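Local coordinates for protein putative acyl-CoA thioester hydrolase YbhC (Escherichia coli K-12, PDB 3GRH) that is a putative thioesterase of the outer membrane, a pectinesterase-family beta-helix lipoprotein that neither binds pectin nor has pectinesterase activity, at residues D156-V161 with Y175-C180; V235-V240 with T268-S273; R340-D345 with A372-R377. One frame throughout, in Å; residues are numbered along the deposited sequence.

Contact 1 (D156-V161 with Y175-C180)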
ATOM      1  N   ASP A 156     -15.631  -3.296 -21.180  1.00 13.68           N
ATOM      2  CA  ASP A 156     -15.745  -4.370 -20.174  1.00 15.27           C
ATOM      3  C   ASP A 156     -15.626  -3.814 -18.778  1.00 14.46           C
ATOM      4  O   ASP A 156     -16.377  -4.204 -17.913  1.00 14.57           O
ATOM      5  CB  ASP A 156     -14.696  -5.456 -20.404  1.00 17.06           C
ATOM      6  CG  ASP A 156     -15.002  -6.315 -21.609  1.00 22.38           C
ATOM      7  OD1 ASP A 156     -16.077  -6.111 -22.257  1.00 26.11           O
ATOM      8  OD2 ASP A 156     -14.155  -7.198 -21.917  1.00 28.36           O
ATOM      9  N   TRP A 157     -14.726  -2.857 -18.575  1.00 13.25           N
ATOM     10  CA  TRP A 157     -14.578  -2.142 -17.298  1.00 13.62           C
ATOM     11  C   TRP A 157     -15.827  -1.425 -16.884  1.00 13.44           C
ATOM     12  O   TRP A 157     -16.324  -1.578 -15.781  1.00 13.41           O
ATOM     13  CB  TRP A 157     -13.401  -1.188 -17.370  1.00 13.94           C
ATOM     14  CG  TRP A 157     -13.064  -0.515 -16.085  1.00 13.67           C
ATOM     15  CD1 TRP A 157     -12.197  -0.932 -15.142  1.00 14.70           C
ATOM     16  CD2 TRP A 157     -13.570   0.723 -15.646  1.00 13.71           C
ATOM     17  NE1 TRP A 157     -12.130  -0.047 -14.118  1.00 17.04           N
ATOM     18  CE2 TRP A 157     -13.000   0.981 -14.377  1.00 15.52           C
ATOM     19  CE3 TRP A 157     -14.465   1.667 -16.188  1.00 14.76           C
ATOM     20  CZ2 TRP A 157     -13.257   2.143 -13.699  1.00 15.01           C
ATOM     21  CZ3 TRP A 157     -14.750   2.787 -15.482  1.00 16.79           C
ATOM     22  CH2 TRP A 157     -14.172   3.003 -14.238  1.00 15.16           C
ATOM     23  N   ARG A 158     -16.403  -0.653 -17.808  1.00 13.76           N
ATOM     24  CA  ARG A 158     -17.619   0.089 -17.503  1.00 14.42           C
ATOM     25  C   ARG A 158     -18.770  -0.805 -17.121  1.00 13.60           C
ATOM     26  O   ARG A 158     -19.534  -0.477 -16.231  1.00 14.70           O
ATOM     27  CB  ARG A 158     -18.038   0.935 -18.708  1.00 14.72           C
ATOM     28  CG  ARG A 158     -17.225   2.191 -18.908  1.00 17.65           C
ATOM     29  CD  ARG A 158     -17.822   3.133 -19.906  1.00 18.75           C
ATOM     30  NE  ARG A 158     -17.906   2.590 -21.236  1.00 22.77           N
ATOM     31  CZ  ARG A 158     -16.982   2.686 -22.191  1.00 21.37           C
ATOM     32  NH1 ARG A 158     -15.837   3.343 -22.014  1.00 21.46           N
ATOM     33  NH2 ARG A 158     -17.246   2.140 -23.357  1.00 24.66           N
ATOM     34  N   HIS A 159     -18.882  -1.947 -17.803  1.00 13.17           N
ATOM     35  CA  HIS A 159     -19.921  -2.893 -17.525  1.00 13.88           C
ATOM     36  C   HIS A 159     -19.823  -3.478 -16.130  1.00 14.99           C
ATOM     37  O   HIS A 159     -20.799  -3.468 -15.361  1.00 17.28           O
ATOM     38  CB  HIS A 159     -19.952  -3.994 -18.581  1.00 14.30           C
ATOM     39  CG  HIS A 159     -21.089  -4.917 -18.374  1.00 16.06           C
ATOM     40  ND1 HIS A 159     -22.377  -4.568 -18.711  1.00 18.58           N
ATOM     41  CD2 HIS A 159     -21.162  -6.152 -17.829  1.00 19.73           C
ATOM     42  CE1 HIS A 159     -23.198  -5.547 -18.377  1.00 19.45           C
ATOM     43  NE2 HIS A 159     -22.484  -6.528 -17.865  1.00 18.02           N
ATOM     44  N   ASP A 160     -18.605  -3.851 -15.757  1.00 14.89           N
ATOM     45  CA  ASP A 160     -18.331  -4.511 -14.480  1.00 14.55           C
ATOM     46  C   ASP A 160     -18.385  -3.577 -13.325  1.00 13.07           C
ATOM     47  O   ASP A 160     -18.801  -3.970 -12.216  1.00 13.39           O
ATOM     48  CB  ASP A 160     -16.979  -5.199 -14.540  1.00 15.38           C
ATOM     49  CG  ASP A 160     -16.990  -6.463 -15.404  1.00 17.76           C
ATOM     50  OD1 ASP A 160     -17.996  -6.716 -16.118  1.00 25.16           O
ATOM     51  OD2 ASP A 160     -15.918  -7.090 -15.458  1.00 21.33           O
ATOM     52  N   VAL A 161     -17.915  -2.334 -13.506  1.00 11.79           N
ATOM     53  CA  VAL A 161     -17.859  -1.314 -12.429  1.00 12.82           C
ATOM     54  C   VAL A 161     -19.180  -0.574 -12.216  1.00 12.91           C
ATOM     55  O   VAL A 161     -19.544  -0.292 -11.053  1.00 13.67           O
ATOM     56  CB  VAL A 161     -16.750  -0.304 -12.759  1.00 11.87           C
ATOM     57  CG1 VAL A 161     -16.763   0.881 -11.830  1.00 13.83           C
ATOM     58  CG2 VAL A 161     -15.389  -1.038 -12.597  1.00 15.59           C
ATOM     59  N   TYR A 175     -16.462  12.113 -10.354  1.00 15.80           N
ATOM     60  CA  TYR A 175     -15.232  12.586 -10.956  1.00 15.66           C
ATOM     61  C   TYR A 175     -14.219  11.442 -11.066  1.00 15.23           C
ATOM     62  O   TYR A 175     -13.387  11.412 -11.992  1.00 16.62           O
ATOM     63  CB  TYR A 175     -14.694  13.787 -10.208  1.00 16.19           C
ATOM     64  CG  TYR A 175     -13.996  13.488  -8.923  1.00 17.14           C
ATOM     65  CD1 TYR A 175     -12.625  13.324  -8.889  1.00 17.65           C
ATOM     66  CD2 TYR A 175     -14.689  13.481  -7.731  1.00 18.86           C
ATOM     67  CE1 TYR A 175     -11.989  13.005  -7.709  1.00 17.07           C
ATOM     68  CE2 TYR A 175     -14.047  13.218  -6.506  1.00 19.88           C
ATOM     69  CZ  TYR A 175     -12.692  12.990  -6.490  1.00 17.68           C
ATOM     70  OH  TYR A 175     -12.083  12.713  -5.290  1.00 14.69           O
ATOM     71  N   MET A 176     -14.246  10.540 -10.080  1.00 15.97           N
ATOM     72  CA  MET A 176     -13.351   9.350 -10.035  1.00 14.21           C
ATOM     73  C   MET A 176     -13.700   8.373 -11.165  1.00 15.00           C
ATOM     74  O   MET A 176     -12.855   8.008 -11.998  1.00 15.55           O
ATOM     75  CB  MET A 176     -13.458   8.671  -8.676  1.00 14.39           C
ATOM     76  CG  MET A 176     -12.888   9.539  -7.585  1.00 13.66           C
ATOM     77  SD  MET A 176     -13.171   9.007  -5.890  1.00 14.96           S
ATOM     78  CE  MET A 176     -12.015   7.650  -5.788  1.00 13.53           C
ATOM     79  N   TYR A 177     -14.971   7.998 -11.246  1.00 15.21           N
ATOM     80  CA  TYR A 177     -15.442   7.093 -12.254  1.00 14.77           C
ATOM     81  C   TYR A 177     -15.204   7.668 -13.612  1.00 14.70           C
ATOM     82  O   TYR A 177     -14.733   6.956 -14.491  1.00 16.21           O
ATOM     83  CB  TYR A 177     -16.897   6.818 -12.051  1.00 15.26           C
ATOM     84  CG  TYR A 177     -17.465   5.930 -13.106  1.00 14.79           C
ATOM     85  CD1 TYR A 177     -17.203   4.551 -13.058  1.00 16.02           C
ATOM     86  CD2 TYR A 177     -18.179   6.438 -14.160  1.00 14.14           C
ATOM     87  CE1 TYR A 177     -17.674   3.719 -14.037  1.00 17.22           C
ATOM     88  CE2 TYR A 177     -18.665   5.618 -15.110  1.00 17.37           C
ATOM     89  CZ  TYR A 177     -18.423   4.258 -15.040  1.00 15.99           C
ATOM     90  OH  TYR A 177     -18.953   3.483 -16.104  1.00 19.20           O
ATOM     91  N   ASP A 178     -15.518   8.943 -13.790  1.00 15.52           N
ATOM     92  CA  ASP A 178     -15.436   9.589 -15.128  1.00 16.51           C
ATOM     93  C   ASP A 178     -14.013   9.674 -15.647  1.00 17.99           C
ATOM     94  O   ASP A 178     -13.773   9.543 -16.830  1.00 20.38           O
ATOM     95  CB  ASP A 178     -16.024  10.977 -15.049  1.00 17.48           C
ATOM     96  CG  ASP A 178     -16.350  11.575 -16.380  1.00 19.77           C
ATOM     97  OD1 ASP A 178     -16.717  10.858 -17.338  1.00 24.34           O
ATOM     98  OD2 ASP A 178     -16.241  12.814 -16.410  1.00 23.51           O
ATOM     99  N   SER A 179     -13.049   9.837 -14.766  1.00 18.94           N
ATOM    100  CA  SER A 179     -11.638   9.844 -15.188  1.00 20.91           C
ATOM    101  C   SER A 179     -11.174   8.539 -15.816  1.00 22.82           C
ATOM    102  O   SER A 179     -10.230   8.504 -16.640  1.00 25.24           O
ATOM    103  CB  SER A 179     -10.693  10.216 -14.022  1.00 20.73           C
ATOM    104  OG  SER A 179     -10.605   9.206 -13.018  1.00 24.72           O
ATOM    105  N   CYS A 180     -11.846   7.463 -15.482  1.00 22.83           N
ATOM    106  CA  CYS A 180     -11.515   6.163 -16.037  1.00 22.96           C
ATOM    107  C   CYS A 180     -12.396   5.840 -17.253  1.00 22.46           C
ATOM    108  O   CYS A 180     -11.947   5.250 -18.226  1.00 24.51           O
ATOM    109  CB  CYS A 180     -11.776   5.134 -14.989  1.00 21.54           C
ATOM    110  SG  CYS A 180     -10.767   5.349 -13.477  1.00 26.10           S
TER
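W157 and Y177 meet between two helical segments, 156-161 and 175-180, that run nearly antiparallel: their axes make an angle of 155° and come no closer than 11.5 Å. The space between the axes is filled by the W157 and Y177 rings. The helix pair lies outside the parallel beta-helix, resting on its strands 115-123 and 196-198 through W157, V161 and C180.

The six-membered ring of W157 and the ring of Y177 are 21° from parallel, but their centroids are 5.2 Å apart, so the rings are slid past each other with little overlap. Their touch falls to W157 CZ3 and Y177 CE1, 3.4 Å apart. Y177 reaches the facing helix because its CG stands anti to the backbone N (chi1 177°). V161 divides its methyls between the two rings: CG1 meets the Y177 edge near its plane, 3.7 Å from CE1, while CG2 sits over one face of W157. Y177 OH rests against the aliphatic part of R158, 3.5 Å from CG, whereas the guanidinium turns to the carbonyl of Q181 through NH1.

W157 NE1 is satisfied by the carbonyl of C192, the disulfide partner of C180. The disulfide thus sits beside the indole, with C180 CB 3.3 Å from W157 CH2 and C180 SG lying obliquely, 4.9 Å from the centroid of the six-membered ring.

Contact 2 (V235-V240 with T268-S273)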
ATOM      1  N   VAL A 235      -4.132   8.673   6.287  1.00  6.31           N
ATOM      2  CA  VAL A 235      -4.955   7.513   6.150  1.00  5.45           C
ATOM      3  C   VAL A 235      -4.469   6.438   7.120  1.00  7.36           C
ATOM      4  O   VAL A 235      -3.284   6.257   7.248  1.00  6.57           O
ATOM      5  CB  VAL A 235      -4.930   7.023   4.752  1.00  6.85           C
ATOM      6  CG1 VAL A 235      -5.538   5.616   4.527  1.00  7.57           C
ATOM      7  CG2 VAL A 235      -5.530   8.083   3.839  1.00  8.09           C
ATOM      8  N   GLN A 236      -5.391   5.774   7.794  1.00  6.62           N
ATOM      9  CA  GLN A 236      -5.065   4.726   8.753  1.00  7.13           C
ATOM     10  C   GLN A 236      -5.765   3.465   8.381  1.00  7.40           C
ATOM     11  O   GLN A 236      -6.972   3.469   8.209  1.00  7.00           O
ATOM     12  CB  GLN A 236      -5.420   5.081  10.186  1.00  8.64           C
ATOM     13  CG  GLN A 236      -4.678   6.295  10.699  1.00  9.48           C
ATOM     14  CD  GLN A 236      -5.258   6.767  12.013  1.00  9.65           C
ATOM     15  OE1 GLN A 236      -5.042   6.080  13.030  1.00 16.86           O
ATOM     16  NE2 GLN A 236      -5.947   7.938  12.010  1.00 11.36           N
ATOM     17  N   ILE A 237      -5.020   2.384   8.231  1.00  6.74           N
ATOM     18  CA  ILE A 237      -5.595   1.066   7.858  1.00  7.34           C
ATOM     19  C   ILE A 237      -5.144   0.122   8.954  1.00  7.79           C
ATOM     20  O   ILE A 237      -3.905  -0.045   9.157  1.00  8.83           O
ATOM     21  CB  ILE A 237      -5.015   0.646   6.511  1.00  8.44           C
ATOM     22  CG1 ILE A 237      -5.562   1.581   5.447  1.00  9.30           C
ATOM     23  CG2 ILE A 237      -5.418  -0.759   6.222  1.00 11.63           C
ATOM     24  CD1 ILE A 237      -4.823   1.510   4.155  1.00 10.40           C
ATOM     25  N   ASN A 238      -6.095  -0.452   9.713  1.00  6.62           N
ATOM     26  CA  ASN A 238      -5.749  -1.253  10.877  1.00  6.26           C
ATOM     27  C   ASN A 238      -6.499  -2.574  10.831  1.00  7.96           C
ATOM     28  O   ASN A 238      -7.707  -2.610  10.642  1.00  6.48           O
ATOM     29  CB  ASN A 238      -6.050  -0.522  12.186  1.00  7.08           C
ATOM     30  CG  ASN A 238      -5.750  -1.373  13.365  1.00  8.95           C
ATOM     31  OD1 ASN A 238      -6.663  -1.732  14.168  1.00 14.28           O
ATOM     32  ND2 ASN A 238      -4.497  -1.773  13.477  1.00  6.82           N
ATOM     33  N   ASN A 239      -5.780  -3.675  10.988  1.00  7.90           N
ATOM     34  CA  ASN A 239      -6.423  -5.028  11.020  1.00  8.03           C
ATOM     35  C   ASN A 239      -7.265  -5.258   9.812  1.00  8.58           C
ATOM     36  O   ASN A 239      -8.448  -5.592   9.907  1.00  7.90           O
ATOM     37  CB  ASN A 239      -7.241  -5.211  12.288  1.00  7.67           C
ATOM     38  CG  ASN A 239      -7.599  -6.657  12.557  1.00 10.78           C
ATOM     39  OD1 ASN A 239      -6.872  -7.577  12.151  1.00 15.21           O
ATOM     40  ND2 ASN A 239      -8.763  -6.854  13.180  1.00 16.60           N
ATOM     41  N   VAL A 240      -6.666  -5.051   8.638  1.00  7.73           N
ATOM     42  CA  VAL A 240      -7.310  -5.260   7.322  1.00  6.68           C
ATOM     43  C   VAL A 240      -6.563  -6.329   6.589  1.00  8.69           C
ATOM     44  O   VAL A 240      -5.336  -6.399   6.660  1.00 11.29           O
ATOM     45  CB  VAL A 240      -7.427  -3.927   6.547  1.00  8.73           C
ATOM     46  CG1 VAL A 240      -7.809  -4.095   5.042  1.00  9.68           C
ATOM     47  CG2 VAL A 240      -8.408  -3.018   7.217  1.00  8.78           C
ATOM     48  N   THR A 268       0.383   7.620   4.979  1.00  5.54           N
ATOM     49  CA  THR A 268      -0.483   6.476   5.332  1.00  5.71           C
ATOM     50  C   THR A 268       0.168   5.635   6.398  1.00  6.49           C
ATOM     51  O   THR A 268       1.353   5.323   6.295  1.00  6.27           O
ATOM     52  CB  THR A 268      -0.737   5.627   4.030  1.00  9.12           C
ATOM     53  OG1 THR A 268      -1.250   6.500   2.994  1.00 11.84           O
ATOM     54  CG2 THR A 268      -1.701   4.514   4.243  1.00  8.89           C
ATOM     55  N   LEU A 269      -0.620   5.162   7.358  1.00  6.11           N
ATOM     56  CA  LEU A 269      -0.152   4.225   8.382  1.00  5.54           C
ATOM     57  C   LEU A 269      -0.941   2.939   8.243  1.00  6.46           C
ATOM     58  O   LEU A 269      -2.182   2.980   8.366  1.00  7.06           O
ATOM     59  CB  LEU A 269      -0.380   4.797   9.798  1.00  6.56           C
ATOM     60  CG  LEU A 269       0.009   3.856  10.928  1.00  6.51           C
ATOM     61  CD1 LEU A 269       1.481   3.579  10.847  1.00  8.33           C
ATOM     62  CD2 LEU A 269      -0.417   4.482  12.194  1.00  9.86           C
ATOM     63  N   VAL A 270      -0.262   1.825   8.038  1.00  5.47           N
ATOM     64  CA  VAL A 270      -0.919   0.493   7.934  1.00  6.00           C
ATOM     65  C   VAL A 270      -0.395  -0.330   9.112  1.00  7.91           C
ATOM     66  O   VAL A 270       0.826  -0.487   9.274  1.00  9.23           O
ATOM     67  CB  VAL A 270      -0.521  -0.207   6.628  1.00  8.15           C
ATOM     68  CG1 VAL A 270      -1.160  -1.656   6.523  1.00  9.44           C
ATOM     69  CG2 VAL A 270      -0.871   0.639   5.417  1.00  7.82           C
ATOM     70  N   THR A 271      -1.280  -0.741  10.007  1.00  6.54           N
ATOM     71  CA  THR A 271      -0.918  -1.491  11.172  1.00  6.77           C
ATOM     72  C   THR A 271      -1.676  -2.817  11.287  1.00  6.16           C
ATOM     73  O   THR A 271      -2.879  -2.900  10.901  1.00  6.31           O
ATOM     74  CB  THR A 271      -1.202  -0.691  12.453  1.00 10.92           C
ATOM     75  OG1 THR A 271      -2.574  -0.226  12.495  1.00 14.90           O
ATOM     76  CG2 THR A 271      -0.265   0.557  12.519  1.00 14.38           C
ATOM     77  N   ASN A 272      -0.997  -3.852  11.803  1.00  6.09           N
ATOM     78  CA  ASN A 272      -1.703  -5.037  12.226  1.00  6.18           C
ATOM     79  C   ASN A 272      -2.458  -5.700  11.077  1.00  6.83           C
ATOM     80  O   ASN A 272      -3.494  -6.262  11.307  1.00  9.93           O
ATOM     81  CB  ASN A 272      -2.646  -4.753  13.373  1.00  9.58           C
ATOM     82  CG  ASN A 272      -1.981  -4.114  14.501  1.00 13.60           C
ATOM     83  OD1 ASN A 272      -2.455  -3.087  15.114  1.00 18.48           O
ATOM     84  ND2 ASN A 272      -0.887  -4.680  14.828  1.00 12.73           N
ATOM     85  N   SER A 273      -1.925  -5.591   9.873  1.00  6.29           N
ATOM     86  CA  SER A 273      -2.632  -6.008   8.651  1.00  6.49           C
ATOM     87  C   SER A 273      -1.940  -7.168   7.941  1.00  8.17           C
ATOM     88  O   SER A 273      -0.905  -7.634   8.389  1.00  8.44           O
ATOM     89  CB  SER A 273      -2.865  -4.851   7.722  1.00  8.82           C
ATOM     90  OG  SER A 273      -3.767  -3.867   8.306  1.00  7.41           O
TER
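T268 pairs with V235 in the first of four parallel bridges joining adjacent coils of the beta-helix; the axes of strands 235-238 and 268-271 lie 4.8 Å apart and only 8° from parallel. T268 CG2 and V235 CG1 meet at 4.0 Å, the two side chains lying side by side and pointing the same way. Next, L269 N donates to V235 O (2.9 Å) and L269 O receives I237 N, the alternation expected of a parallel pair. V270 returns to the face of T268, where its CG2 packs on I237 CD1 at 4.2 Å.

T271 N binds I237 O, and the polar end of the contact begins here. T271 OG1 accepts from N238 ND2 at 2.7 Å. With CG anti to the backbone N (chi1 177°), N238 carries its amide across to the second strand, where the same ND2 also reaches N272 OD1 at 2.9 Å, in the plane of its own amide. T271 O takes both N239 N (3.0 Å) and S273 OG. N272 and N239 both adopt a left-handed backbone conformation, so the two coils turn their corners together. S273 OG closes the corner, accepting V240 N at 3.1 Å in a nearly straight bond (169°) while donating to T271 O.

Strand 267-271 lies between strands 235-238 and 287-291. T268 and V270 continue onto V288, and V235 and I237 face T230 and L228 of strand 228-230 across the coil interior. Past the corner, strands 240-243 and 274-277 carry the pairing into another face.

Contact 3 (R340-D345 with A372-R377)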
ATOM      1  N   ARG A 340      11.696  -3.772  -5.899  1.00 10.10           N
ATOM      2  CA  ARG A 340      12.355  -3.170  -7.092  1.00 10.81           C
ATOM      3  C   ARG A 340      11.766  -1.795  -7.241  1.00 11.67           C
ATOM      4  O   ARG A 340      10.683  -1.477  -6.769  1.00 10.93           O
ATOM      5  CB  ARG A 340      12.156  -3.945  -8.373  1.00 12.83           C
ATOM      6  CG  ARG A 340      10.724  -4.163  -8.718  1.00 11.35           C
ATOM      7  CD  ARG A 340      10.610  -5.012  -9.951  1.00 13.07           C
ATOM      8  NE  ARG A 340       9.230  -5.225 -10.366  1.00 13.34           N
ATOM      9  CZ  ARG A 340       8.877  -5.855 -11.484  1.00 10.97           C
ATOM     10  NH1 ARG A 340       9.786  -6.363 -12.324  1.00 12.43           N
ATOM     11  NH2 ARG A 340       7.598  -5.974 -11.790  1.00 15.38           N
ATOM     12  N   SER A 341      12.529  -0.887  -7.819  1.00 11.51           N
ATOM     13  CA  SER A 341      12.003   0.454  -7.967  1.00 11.81           C
ATOM     14  C   SER A 341      11.030   0.529  -9.132  1.00 13.51           C
ATOM     15  O   SER A 341      11.231  -0.125 -10.155  1.00 13.98           O
ATOM     16  CB  SER A 341      13.187   1.436  -8.184  1.00 13.31           C
ATOM     17  OG  SER A 341      12.741   2.797  -8.389  1.00 13.04           O
ATOM     18  N   LEU A 342       9.955   1.298  -8.958  1.00 12.84           N
ATOM     19  CA  LEU A 342       8.929   1.479  -9.988  1.00 13.63           C
ATOM     20  C   LEU A 342       9.253   2.790 -10.691  1.00 15.07           C
ATOM     21  O   LEU A 342       8.823   3.859 -10.268  1.00 15.75           O
ATOM     22  CB  LEU A 342       7.524   1.513  -9.335  1.00 13.94           C
ATOM     23  CG  LEU A 342       6.287   1.725 -10.172  1.00 15.82           C
ATOM     24  CD1 LEU A 342       6.220   0.691 -11.259  1.00 19.91           C
ATOM     25  CD2 LEU A 342       5.053   1.627  -9.294  1.00 17.79           C
ATOM     26  N   ASP A 343      10.066   2.679 -11.760  1.00 14.44           N
ATOM     27  CA  ASP A 343      10.658   3.844 -12.411  1.00 15.87           C
ATOM     28  C   ASP A 343       9.687   4.406 -13.469  1.00 16.74           C
ATOM     29  O   ASP A 343       9.875   4.296 -14.667  1.00 16.93           O
ATOM     30  CB  ASP A 343      11.983   3.481 -13.026  1.00 16.79           C
ATOM     31  CG  ASP A 343      13.113   3.410 -12.047  1.00 22.27           C
ATOM     32  OD1 ASP A 343      12.925   3.618 -10.815  1.00 21.95           O
ATOM     33  OD2 ASP A 343      14.225   3.131 -12.572  1.00 25.36           O
ATOM     34  N   VAL A 344       8.639   5.033 -12.979  1.00 17.80           N
ATOM     35  CA  VAL A 344       7.523   5.505 -13.794  1.00 18.92           C
ATOM     36  C   VAL A 344       7.859   6.733 -14.628  1.00 19.60           C
ATOM     37  O   VAL A 344       7.244   6.996 -15.711  1.00 22.80           O
ATOM     38  CB  VAL A 344       6.286   5.782 -12.930  1.00 18.66           C
ATOM     39  CG1 VAL A 344       5.593   4.487 -12.556  1.00 22.58           C
ATOM     40  CG2 VAL A 344       6.604   6.608 -11.689  1.00 22.17           C
ATOM     41  N   ASP A 345       8.859   7.478 -14.171  1.00 19.01           N
ATOM     42  CA  ASP A 345       9.301   8.678 -14.806  1.00 20.07           C
ATOM     43  C   ASP A 345      10.774   8.947 -14.447  1.00 19.29           C
ATOM     44  O   ASP A 345      11.328   8.291 -13.574  1.00 20.68           O
ATOM     45  CB  ASP A 345       8.330   9.840 -14.434  1.00 20.39           C
ATOM     46  CG  ASP A 345       8.272  10.122 -12.938  1.00 27.38           C
ATOM     47  OD1 ASP A 345       9.331   9.960 -12.314  1.00 34.79           O
ATOM     48  OD2 ASP A 345       7.194  10.508 -12.387  1.00 31.62           O
ATOM     49  N   ALA A 372      14.944  -2.336 -11.829  1.00 13.37           N
ATOM     50  CA  ALA A 372      13.698  -1.532 -11.847  1.00 14.93           C
ATOM     51  C   ALA A 372      12.736  -1.945 -12.917  1.00 15.96           C
ATOM     52  O   ALA A 372      13.147  -2.393 -14.005  1.00 15.26           O
ATOM     53  CB  ALA A 372      14.013  -0.073 -12.014  1.00 14.46           C
ATOM     54  N   VAL A 373      11.452  -1.825 -12.596  1.00 18.18           N
ATOM     55  CA  VAL A 373      10.446  -2.079 -13.610  1.00 19.05           C
ATOM     56  C   VAL A 373      10.315  -0.801 -14.444  1.00 19.10           C
ATOM     57  O   VAL A 373      10.581   0.322 -13.976  1.00 18.91           O
ATOM     58  CB  VAL A 373       9.163  -2.659 -13.023  1.00 19.78           C
ATOM     59  CG1 VAL A 373       8.582  -1.746 -12.075  1.00 20.56           C
ATOM     60  CG2 VAL A 373       8.147  -3.067 -14.134  1.00 20.52           C
ATOM     61  N   ILE A 374       9.975  -1.025 -15.721  1.00 19.31           N
ATOM     62  CA  ILE A 374       9.716   0.018 -16.720  1.00 19.69           C
ATOM     63  C   ILE A 374      11.028   0.438 -17.358  1.00 19.48           C
ATOM     64  O   ILE A 374      11.191   0.354 -18.572  1.00 18.83           O
ATOM     65  CB  ILE A 374       8.879   1.236 -16.183  1.00 20.70           C
ATOM     66  CG1 ILE A 374       7.467   0.752 -15.781  1.00 23.33           C
ATOM     67  CG2 ILE A 374       8.736   2.324 -17.262  1.00 19.38           C
ATOM     68  CD1 ILE A 374       6.660   1.765 -15.002  1.00 24.11           C
ATOM     69  N   SER A 375      11.978   0.859 -16.551  1.00 18.22           N
ATOM     70  CA  SER A 375      13.239   1.300 -17.064  1.00 18.22           C
ATOM     71  C   SER A 375      14.321   0.246 -17.164  1.00 18.35           C
ATOM     72  O   SER A 375      15.300   0.469 -17.874  1.00 17.62           O
ATOM     73  CB  SER A 375      13.799   2.374 -16.174  1.00 16.97           C
ATOM     74  OG  SER A 375      14.070   1.751 -14.930  1.00 18.53           O
ATOM     75  N   ASN A 376      14.136  -0.880 -16.471  1.00 17.55           N
ATOM     76  CA  ASN A 376      15.121  -1.937 -16.370  1.00 17.74           C
ATOM     77  C   ASN A 376      16.454  -1.464 -15.855  1.00 17.69           C
ATOM     78  O   ASN A 376      17.446  -2.093 -16.092  1.00 19.42           O
ATOM     79  CB  ASN A 376      15.257  -2.708 -17.668  1.00 19.12           C
ATOM     80  CG  ASN A 376      13.919  -3.144 -18.215  1.00 20.20           C
ATOM     81  OD1 ASN A 376      13.079  -3.640 -17.472  1.00 31.08           O
ATOM     82  ND2 ASN A 376      13.732  -3.003 -19.548  1.00 26.64           N
ATOM     83  N   ARG A 377      16.426  -0.401 -15.047  1.00 16.58           N
ATOM     84  CA  ARG A 377      17.616   0.134 -14.436  1.00 16.44           C
ATOM     85  C   ARG A 377      18.214  -0.893 -13.473  1.00 15.69           C
ATOM     86  O   ARG A 377      17.535  -1.356 -12.548  1.00 15.81           O
ATOM     87  CB  ARG A 377      17.277   1.389 -13.681  1.00 15.81           C
ATOM     88  CG  ARG A 377      18.456   1.923 -12.901  1.00 15.79           C
ATOM     89  CD  ARG A 377      18.175   3.242 -12.214  1.00 21.32           C
ATOM     90  NE  ARG A 377      16.974   3.289 -11.357  1.00 22.33           N
ATOM     91  CZ  ARG A 377      16.932   3.715 -10.106  1.00 26.67           C
ATOM     92  NH1 ARG A 377      18.045   4.051  -9.461  1.00 23.51           N
ATOM     93  NH2 ARG A 377      15.771   3.755  -9.512  1.00 25.26           N
TER
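D343 and R377 tie together the ends of two neighbouring strands of the beta-helix, where L342 and V373 form one parallel bridge. Backbone bonds from V373 N to S341 O and from D343 N to V373 O hold the strands in register, and D343 is then the centre of an inverse gamma turn.

From the backbone outward, D343 CB lies 3.3 Å from S375 OG. CG stands beside the backbone N, anti to the carbonyl carbon (chi1 -79°), which leads the carboxylate over A372, with CG 3.6 Å from A372 CB. OD1 accepts R377 NH2 at 3.1 Å on its syn lone pair and S341 OG at 2.6 Å nearly in line with its C-O bond. OD2 accepts R377 NE at 3.0 Å, also syn, and S375 OG at 2.7 Å on the anti side, 23° out of the carboxylate plane. R377 therefore grips the acid side-on with two nitrogens, the planes only 20° apart, and four bonds fix the rotation of this buried group. S375 OG also accepts R377 N, closing an ST turn that links the backbone of R377 to the hydroxyl. With an alanine here the carboxylate is gone, which is likely to leave the R377 guanidinium without its counter-charge and S375 OG without its acceptor.

On the other side of the bridge, V373 CB sits 3.5 Å above the centre of the R340 guanidinium. R340 is probably a substrate-binding residue, as in relatives; it forms a salt bridge with D280, the predicted nucleophile, and a cation-pi contact with Y307. Strand 337-342 runs between 307-311, which bonds R340 and L342 through F309 and P311, and 369-373, the outermost strand on this side.

Contact 2 lies nearest the middle of the molecule, about 9 Å from the chain centre, against 18 Å for contact 3 and 22 Å for contact 1. Burial does not follow that order: contact 1 is mostly buried, whereas contacts 2 and 3 are each partly buried, with N272 exposed in one and I374 and S375 in the other. Contacts 2 and 3 both join parallel strands of adjacent coils, but contact 2 has regular pairing and an amide-rich corner; in contact 3 a single bridge gives way to loops held by a salt bridge, while R340 of the same segment pairs with the predicted nucleophile. Contact 1 joins helices through aromatic and sulfur packing, without any polar bond between its segments.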